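Local atomic coordinates of nucleoporin-like protein RIP (Homo sapiens, PDB entry 2OLM), a protein that acts as a cofactor of HIV-1 Rev in moving viral RNAs, is required for vesicle docking or fusion in acrosome biogenesis, and contains the zinc-binding Arf-GAP domain described here. Residues 36-41 against 62-67; 44-49 against 78-83; 90-95 against 124-129. All coordinates share one frame; numbering follows the deposited sequence.

Interaction 1 (36-41 against 62-67); sequences PTYVNM and HRVKSI. With SO4 (sulfate ion), chain C.
Tyr38 and Ser66 form a non-hydrogen-bonded pair where strands 38-40 and 64-66 run antiparallel, as the central and one outer strand of the three-stranded sheet of the Arf-GAP zinc-finger domain. Their side chains diverge, yet the Tyr38 ring runs alongside the partner backbone, with Lys65 N at its edge, in plane. Its CB sits beside the carbonyl O of Lys65; CD1 comes 3.3 Å from the backbone N of Ser66, CE1 meets Ser66 CB at 3.7 Å, and CZ still grazes that carbon. CG lies anti to the carbonyl carbon (chi1 -72°), which lays the ring along the peptide of residues 65 and 66. The ladder itself is built by Val39 and Lys65, which exchange two N-H...O=C bonds, and it continues with Met41 N to Arg63 O and Ile67 N to Thr37 O. A water donates to Thr37 O while also hydrogen-bonding Ser66 OG, which in addition bonds the backbone N of Met69. Ile67 lays its CD1 3.6 Å from Thr37 C, near Pro36 CB. On the face opposite Lys65 and Val39, Asn40 and Val64 pair up. The extended Lys65 chain passes a sulfate, probably from the crystallisation liquor, and reaches a salt bridge with Glu76. Arg63 grips the same sulfate through NH1 and NH2, each 2.9 Å from its oxygen (O4 and O1), with Lys65 CE over one guanidinium face, toward its rim. Asn40 ND2 donates an almost straight bond (173°) to His62 ND1 at 3.0 Å, lying in both the amide and the imidazole plane although these are turned 57° apart.

Interaction 2 (44-49 against 78-83); sequences GSFVCT and EFLQKH. With ZN (zinc ion), chain B.
The rings of Phe79 and His83 lie against each other beside Gly44. One face of the Phe79 ring carries His83 ND1, 3.5 Å above the plane and over its centre, while one face of the imidazole receives Phe79 CZ nearer its rim. At the imidazole edge, in the ring plane, ND1 donates to the carbonyl O of Phe79 at 2.8 Å, a bond that should fix the rotation of the histidine ring at the end of helix 74-82. Both residues then meet Gly44 of the opposite segment: Phe79 CE2 approaches Gly44 CA obliquely at 3.6 Å, and His83 CB lies 3.6 Å from Gly44 O. The phenyl ring reaches that position because its CG is anti to the backbone N (chi1 179°). Leu80 CD2 is a third neighbour of the glycine, 3.9 Å from its CA, and also touches Phe46 CZ at 4.4 Å. Gly44, with phi at 86°, lies close against all three side chains and with Ser45 forms a G1 beta bulge opposite Asn40. No hydrogen bond links the two segments, so van der Waals packing carries this buried contact. Further along the strand, Cys48 SG binds the zinc ion at 2.3 Å together with Cys28, Cys31 and Cys51, and Cys48 takes the N-cap position before helix 49-55. The contact thus lays the bulged start of edge strand 45-47 against the C-terminal end of helix 74-82; Phe46 touches Thr20 and Leu80 touches Met19, both of helix 3-20, and Phe46 also packs on Val39 of strand 38-40.

Interaction 3 (90-95 against 124-129); sequences QIWLGL and RWYVPP
Trp92 and Tyr126 lie side by side and point the same way, their rings tilted at 56° in an arrangement that is neither a parallel stack nor a true edge-to-face pair. Tyr126 CE1 rests over one face of the indole, toward its rim, and Trp92 CE3 meets Tyr126 CD1 at 3.7 Å. The same CE1 is approached by Ile91 CG2 at 3.5 Å, a methyl that also lies on the indole face, so the isoleucine methyl and the tyrosine edge share that face. With chi1 at 178°, the Tyr126 ring is carried back toward the end of helix 84-92. The Ile91 side chain crosses Pro129 at about a right angle, its CD1 4.0 Å from Pro129 CB; Leu95 crosses Val127 likewise, CD2 3.5 Å from Val127 CG2. Two backbone bonds lock the segments: Val127 N to Ile91 O, and Leu95 N to Trp125 O. The Trp125 indole extends beyond the contact, with Arg124 CG 3.7 Å above one face and over its centre; Phe96 meets this tryptophan edge-to-face, and Phe115 lies against it. A weak Gly94 N to Ile91 O bond follows the departure of the chain from helix 84-92 at Leu93. The arrangement is an aromatic-rich junction that ties the end of helix 84-92 to the connection between helices 109-121 and 129-133 in the C-terminal, helical part of the Arf-GAP domain.

Overall arrangement
Interactions 1 and 2 lie close together, centres 8 Å apart, and their segments alternate along the chain. They share the three-stranded sheet, in which strand 38-40 lies between 45-47 and 64-66; Asn40 N and Ser45 O, and the hydroxyls of Thr37 and Thr49, probably form hydrogen bonds between them. Interaction 3 comes later in sequence, about 20 Å from interaction 1 and 16 Å from interaction 2 between centres, and touches neither. Consecutive helices 74-82 and 84-92 carry the chain from interaction 2 to it. The zinc-finger sheet is thereby joined to the C-terminal helices within one compact Arf-GAP domain.

Interaction 1 (36-41 against 62-67)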
# COMPACT_ATOMS: atom_id res chain seq x y z
N PRO A 36 13.01 0.76 -3.80
CA PRO A 36 12.39 1.98 -4.30
C PRO A 36 11.33 2.57 -3.38
O PRO A 36 10.61 1.84 -2.70
CB PRO A 36 11.78 1.57 -5.63
CG PRO A 36 11.65 0.14 -5.58
CD PRO A 36 12.61 -0.41 -4.57
N THR A 37 11.26 3.89 -3.43
CA THR A 37 10.31 4.70 -2.69
C THR A 37 9.46 5.60 -3.62
O THR A 37 8.46 6.18 -3.20
CB THR A 37 11.07 5.62 -1.73
OG1 THR A 37 12.16 6.23 -2.41
CG2 THR A 37 11.64 4.80 -0.56
N TYR A 38 9.93 5.81 -4.87
CA TYR A 38 9.25 6.64 -5.87
C TYR A 38 9.11 5.88 -7.18
O TYR A 38 9.84 4.94 -7.44
CB TYR A 38 10.04 7.94 -6.14
CG TYR A 38 9.90 8.88 -4.95
CD1 TYR A 38 9.02 9.95 -4.97
CD2 TYR A 38 10.60 8.64 -3.79
CE1 TYR A 38 8.84 10.76 -3.88
CE2 TYR A 38 10.43 9.46 -2.68
CZ TYR A 38 9.55 10.49 -2.74
OH TYR A 38 9.34 11.26 -1.59
N VAL A 39 8.13 6.28 -7.96
CA VAL A 39 8.10 5.90 -9.38
C VAL A 39 8.53 7.09 -10.22
O VAL A 39 8.18 8.24 -9.97
CB VAL A 39 6.75 5.39 -9.89
CG1 VAL A 39 6.41 3.98 -9.30
CG2 VAL A 39 5.66 6.41 -9.64
N ASN A 40 9.36 6.78 -11.22
CA ASN A 40 9.79 7.73 -12.21
C ASN A 40 8.84 7.57 -13.37
O ASN A 40 8.95 6.63 -14.16
CB ASN A 40 11.22 7.52 -12.62
CG ASN A 40 11.65 8.42 -13.72
OD1 ASN A 40 10.83 9.16 -14.23
ND2 ASN A 40 12.94 8.37 -14.10
N MET A 41 7.83 8.44 -13.43
CA MET A 41 6.80 8.40 -14.46
C MET A 41 7.27 8.77 -15.84
O MET A 41 6.63 8.44 -16.82
CB MET A 41 5.62 9.33 -14.06
CG MET A 41 4.73 8.75 -12.93
SD MET A 41 4.02 7.12 -13.29
CE MET A 41 3.33 7.37 -14.84
N HIS A 62 13.16 14.48 -14.65
CA HIS A 62 12.22 13.36 -14.66
C HIS A 62 11.17 13.53 -13.55
O HIS A 62 11.47 14.12 -12.50
CB HIS A 62 12.94 12.02 -14.54
CG HIS A 62 13.71 11.63 -15.77
ND1 HIS A 62 13.93 10.32 -16.13
CD2 HIS A 62 14.24 12.38 -16.77
CE1 HIS A 62 14.61 10.29 -17.26
NE2 HIS A 62 14.80 11.52 -17.68
N ARG A 63 9.98 13.02 -13.81
CA ARG A 63 8.83 13.21 -12.96
C ARG A 63 8.71 12.06 -12.00
O ARG A 63 8.32 10.98 -12.38
CB ARG A 63 7.58 13.28 -13.83
CG ARG A 63 6.33 13.74 -13.12
CD ARG A 63 6.37 15.19 -12.70
NE ARG A 63 5.04 15.57 -12.22
CZ ARG A 63 4.61 15.40 -10.99
NH1 ARG A 63 5.40 15.01 -10.01
NH2 ARG A 63 3.36 15.70 -10.70
N VAL A 64 9.02 12.30 -10.73
CA VAL A 64 8.96 11.25 -9.70
C VAL A 64 7.79 11.49 -8.76
O VAL A 64 7.53 12.63 -8.38
CB VAL A 64 10.27 11.15 -8.94
CG1 VAL A 64 11.45 10.74 -9.88
CG2 VAL A 64 10.59 12.47 -8.19
N LYS A 65 7.12 10.40 -8.39
CA LYS A 65 5.97 10.43 -7.53
C LYS A 65 6.12 9.37 -6.46
O LYS A 65 6.58 8.24 -6.69
CB LYS A 65 4.72 10.16 -8.32
CG LYS A 65 4.46 11.22 -9.39
CD LYS A 65 3.06 11.09 -10.00
CE LYS A 65 2.78 12.18 -10.97
NZ LYS A 65 1.30 12.27 -11.28
N SER A 66 5.73 9.72 -5.24
CA SER A 66 5.88 8.84 -4.06
C SER A 66 5.02 7.60 -4.20
O SER A 66 3.85 7.70 -4.49
CB SER A 66 5.47 9.61 -2.84
OG SER A 66 5.30 8.72 -1.73
N ILE A 67 5.63 6.44 -3.98
CA ILE A 67 4.87 5.19 -4.01
C ILE A 67 3.75 5.16 -2.98
O ILE A 67 2.62 4.78 -3.30
CB ILE A 67 5.80 3.97 -3.86
CG1 ILE A 67 6.73 3.86 -5.09
CG2 ILE A 67 5.00 2.68 -3.64
CD1 ILE A 67 7.76 2.80 -5.00
S SO4 C . 3.06 14.76 -7.01
O1 SO4 C . 2.21 15.07 -8.16
O2 SO4 C . 2.93 13.38 -6.66
O3 SO4 C . 2.58 15.63 -5.90
O4 SO4 C . 4.49 15.09 -7.29
O HOH W 1 7.96 7.99 -0.93

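Interaction 2 (44-49 against 78-83)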
# COMPACT_ATOMS: atom_id res chain seq x y z
N GLY A 44 8.85 5.13 -16.44
CA GLY A 44 8.12 3.96 -15.93
C GLY A 44 8.92 3.04 -15.03
O GLY A 44 8.75 1.82 -15.10
N SER A 45 9.80 3.60 -14.22
CA SER A 45 10.70 2.84 -13.35
C SER A 45 10.36 3.09 -11.90
O SER A 45 9.61 4.00 -11.54
CB SER A 45 12.16 3.22 -13.59
OG SER A 45 12.33 4.58 -13.29
N PHE A 46 10.97 2.26 -11.05
CA PHE A 46 10.85 2.35 -9.58
C PHE A 46 12.20 2.68 -9.03
O PHE A 46 13.17 1.95 -9.29
CB PHE A 46 10.33 1.00 -9.01
CG PHE A 46 8.95 0.66 -9.43
CD1 PHE A 46 7.88 0.91 -8.59
CD2 PHE A 46 8.68 0.15 -10.67
CE1 PHE A 46 6.58 0.64 -8.99
CE2 PHE A 46 7.39 -0.12 -11.06
CZ PHE A 46 6.34 0.11 -10.22
N VAL A 47 12.31 3.80 -8.30
CA VAL A 47 13.61 4.38 -7.89
C VAL A 47 13.59 4.77 -6.40
O VAL A 47 12.54 4.95 -5.81
CB VAL A 47 13.99 5.63 -8.74
CG1 VAL A 47 14.26 5.19 -10.16
CG2 VAL A 47 12.83 6.66 -8.76
N CYS A 48 14.77 4.95 -5.84
CA CYS A 48 14.94 5.30 -4.42
C CYS A 48 14.90 6.84 -4.28
O CYS A 48 14.85 7.58 -5.28
CB CYS A 48 16.28 4.74 -3.90
SG CYS A 48 17.77 5.58 -4.41
N THR A 49 14.90 7.35 -3.04
CA THR A 49 14.83 8.77 -2.82
C THR A 49 16.02 9.55 -3.29
O THR A 49 15.89 10.63 -3.87
CB THR A 49 14.54 9.02 -1.32
OG1 THR A 49 13.33 8.31 -0.97
CG2 THR A 49 14.47 10.50 -1.05
N GLU A 78 -1.52 1.70 -15.44
CA GLU A 78 -1.38 0.90 -16.66
C GLU A 78 -0.08 1.16 -17.39
O GLU A 78 0.54 0.24 -17.92
CB GLU A 78 -2.56 1.10 -17.58
CG GLU A 78 -3.86 0.54 -16.98
CD GLU A 78 -5.06 0.65 -17.84
OE1 GLU A 78 -4.98 1.22 -18.93
OE2 GLU A 78 -6.10 0.15 -17.41
N PHE A 79 0.38 2.41 -17.40
CA PHE A 79 1.69 2.70 -17.96
C PHE A 79 2.77 1.92 -17.24
O PHE A 79 3.66 1.34 -17.82
CB PHE A 79 1.95 4.22 -17.89
CG PHE A 79 3.29 4.61 -18.44
CD1 PHE A 79 3.47 4.66 -19.82
CD2 PHE A 79 4.37 4.86 -17.62
CE1 PHE A 79 4.68 5.00 -20.37
CE2 PHE A 79 5.62 5.20 -18.20
CZ PHE A 79 5.74 5.25 -19.58
N LEU A 80 2.72 1.94 -15.91
CA LEU A 80 3.70 1.22 -15.12
C LEU A 80 3.66 -0.29 -15.36
O LEU A 80 4.68 -0.94 -15.37
CB LEU A 80 3.48 1.53 -13.63
CG LEU A 80 3.85 2.93 -13.18
CD1 LEU A 80 3.33 3.25 -11.77
CD2 LEU A 80 5.35 3.18 -13.27
N GLN A 81 2.45 -0.83 -15.54
CA GLN A 81 2.30 -2.26 -15.83
C GLN A 81 2.98 -2.63 -17.13
O GLN A 81 3.51 -3.73 -17.25
CB GLN A 81 0.84 -2.63 -15.91
CG GLN A 81 0.19 -2.63 -14.54
CD GLN A 81 -1.26 -3.02 -14.62
OE1 GLN A 81 -1.96 -2.71 -15.60
NE2 GLN A 81 -1.74 -3.71 -13.59
N LYS A 82 2.97 -1.72 -18.10
CA LYS A 82 3.62 -1.95 -19.40
C LYS A 82 5.11 -1.65 -19.38
O LYS A 82 5.82 -1.94 -20.36
CB LYS A 82 2.95 -1.10 -20.47
CG LYS A 82 1.54 -1.52 -20.74
CD LYS A 82 0.93 -0.68 -21.87
CE LYS A 82 -0.57 -0.94 -22.01
NZ LYS A 82 -1.41 0.00 -21.20
N HIS A 83 5.59 -1.05 -18.29
CA HIS A 83 6.98 -0.70 -18.13
C HIS A 83 7.54 -1.40 -16.90
O HIS A 83 7.52 -2.65 -16.87
CB HIS A 83 7.15 0.84 -18.15
CG HIS A 83 6.83 1.43 -19.48
ND1 HIS A 83 5.53 1.64 -19.88
CD2 HIS A 83 7.62 1.69 -20.54
CE1 HIS A 83 5.55 2.10 -21.13
NE2 HIS A 83 6.80 2.11 -21.55
ZN ZN B . 18.73 4.67 -6.30

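Interaction 3 (90-95 against 124-129)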
# COMPACT_ATOMS: atom_id res chain seq x y z
N GLN A 90 15.93 -3.27 -20.39
CA GLN A 90 16.17 -3.69 -21.76
C GLN A 90 16.35 -2.49 -22.71
O GLN A 90 17.00 -2.62 -23.77
CB GLN A 90 15.03 -4.59 -22.23
CG GLN A 90 14.93 -5.89 -21.41
CD GLN A 90 16.18 -6.74 -21.51
OE1 GLN A 90 16.81 -6.78 -22.57
NE2 GLN A 90 16.57 -7.38 -20.41
N ILE A 91 15.80 -1.34 -22.35
CA ILE A 91 15.88 -0.11 -23.14
C ILE A 91 17.09 0.71 -22.70
O ILE A 91 18.10 0.78 -23.40
CB ILE A 91 14.56 0.72 -23.00
CG1 ILE A 91 13.40 -0.09 -23.57
CG2 ILE A 91 14.71 2.10 -23.68
CD1 ILE A 91 12.00 0.43 -23.12
N TRP A 92 17.01 1.26 -21.51
CA TRP A 92 18.00 2.23 -21.04
C TRP A 92 19.36 1.61 -20.67
O TRP A 92 20.39 2.30 -20.64
CB TRP A 92 17.42 3.03 -19.85
CG TRP A 92 16.16 3.70 -20.21
CD1 TRP A 92 14.89 3.29 -19.89
CD2 TRP A 92 16.01 4.86 -21.04
NE1 TRP A 92 13.96 4.13 -20.48
CE2 TRP A 92 14.63 5.10 -21.18
CE3 TRP A 92 16.92 5.73 -21.66
CZ2 TRP A 92 14.13 6.16 -21.96
CZ3 TRP A 92 16.44 6.81 -22.38
CH2 TRP A 92 15.04 7.00 -22.54
N LEU A 93 19.34 0.31 -20.35
CA LEU A 93 20.53 -0.42 -20.00
C LEU A 93 20.67 -1.63 -20.95
O LEU A 93 21.34 -2.61 -20.60
CB LEU A 93 20.49 -0.92 -18.54
CG LEU A 93 20.43 0.17 -17.49
CD1 LEU A 93 20.16 -0.46 -16.14
CD2 LEU A 93 21.68 1.03 -17.51
N GLY A 94 20.10 -1.57 -22.15
CA GLY A 94 20.15 -2.73 -23.05
C GLY A 94 21.54 -3.12 -23.44
O GLY A 94 21.80 -4.32 -23.72
N LEU A 95 22.48 -2.19 -23.45
CA LEU A 95 23.91 -2.46 -23.81
C LEU A 95 24.84 -2.50 -22.60
O LEU A 95 26.04 -2.71 -22.74
CB LEU A 95 24.41 -1.43 -24.86
CG LEU A 95 23.53 -1.29 -26.08
CD1 LEU A 95 24.11 -0.23 -27.04
CD2 LEU A 95 23.31 -2.65 -26.78
N ARG A 124 23.92 6.30 -23.72
CA ARG A 124 25.15 5.54 -23.89
C ARG A 124 24.89 4.02 -24.01
O ARG A 124 25.65 3.33 -24.74
CB ARG A 124 26.07 5.80 -22.71
CG ARG A 124 27.37 4.99 -22.75
CD ARG A 124 28.35 5.56 -21.77
NE ARG A 124 29.59 4.79 -21.75
CZ ARG A 124 30.59 5.03 -20.92
NH1 ARG A 124 30.52 6.07 -20.09
NH2 ARG A 124 31.68 4.27 -20.95
N TRP A 125 23.90 3.48 -23.31
CA TRP A 125 23.67 2.01 -23.25
C TRP A 125 22.34 1.62 -23.83
O TRP A 125 21.77 0.59 -23.48
CB TRP A 125 23.75 1.52 -21.77
CG TRP A 125 25.03 1.86 -21.11
CD1 TRP A 125 26.24 1.20 -21.25
CD2 TRP A 125 25.29 2.94 -20.18
NE1 TRP A 125 27.20 1.79 -20.48
CE2 TRP A 125 26.64 2.87 -19.82
CE3 TRP A 125 24.49 3.95 -19.62
CZ2 TRP A 125 27.22 3.77 -18.94
CZ3 TRP A 125 25.08 4.84 -18.75
CH2 TRP A 125 26.43 4.74 -18.41
N TYR A 126 21.80 2.47 -24.71
CA TYR A 126 20.40 2.44 -25.08
C TYR A 126 20.11 1.51 -26.26
O TYR A 126 20.83 1.53 -27.27
CB TYR A 126 20.01 3.87 -25.45
CG TYR A 126 18.59 4.15 -25.93
CD1 TYR A 126 17.57 4.42 -25.02
CD2 TYR A 126 18.29 4.23 -27.28
CE1 TYR A 126 16.29 4.71 -25.44
CE2 TYR A 126 17.04 4.54 -27.70
CZ TYR A 126 16.03 4.79 -26.79
OH TYR A 126 14.76 5.14 -27.23
N VAL A 127 19.03 0.74 -26.15
CA VAL A 127 18.44 -0.01 -27.26
C VAL A 127 17.00 0.51 -27.44
O VAL A 127 16.25 0.59 -26.48
CB VAL A 127 18.42 -1.52 -26.97
CG1 VAL A 127 17.71 -2.29 -28.11
CG2 VAL A 127 19.84 -2.04 -26.76
N PRO A 128 16.64 0.92 -28.67
CA PRO A 128 15.30 1.49 -28.86
C PRO A 128 14.20 0.54 -28.44
O PRO A 128 14.33 -0.68 -28.61
CB PRO A 128 15.25 1.75 -30.38
CG PRO A 128 16.62 1.86 -30.81
CD PRO A 128 17.45 0.99 -29.90
N PRO A 129 13.12 1.07 -27.87
CA PRO A 129 12.07 0.20 -27.36
C PRO A 129 11.50 -0.84 -28.30
O PRO A 129 11.18 -1.93 -27.84
CB PRO A 129 10.97 1.18 -26.92
CG PRO A 129 11.67 2.43 -26.69
CD PRO A 129 12.86 2.48 -27.54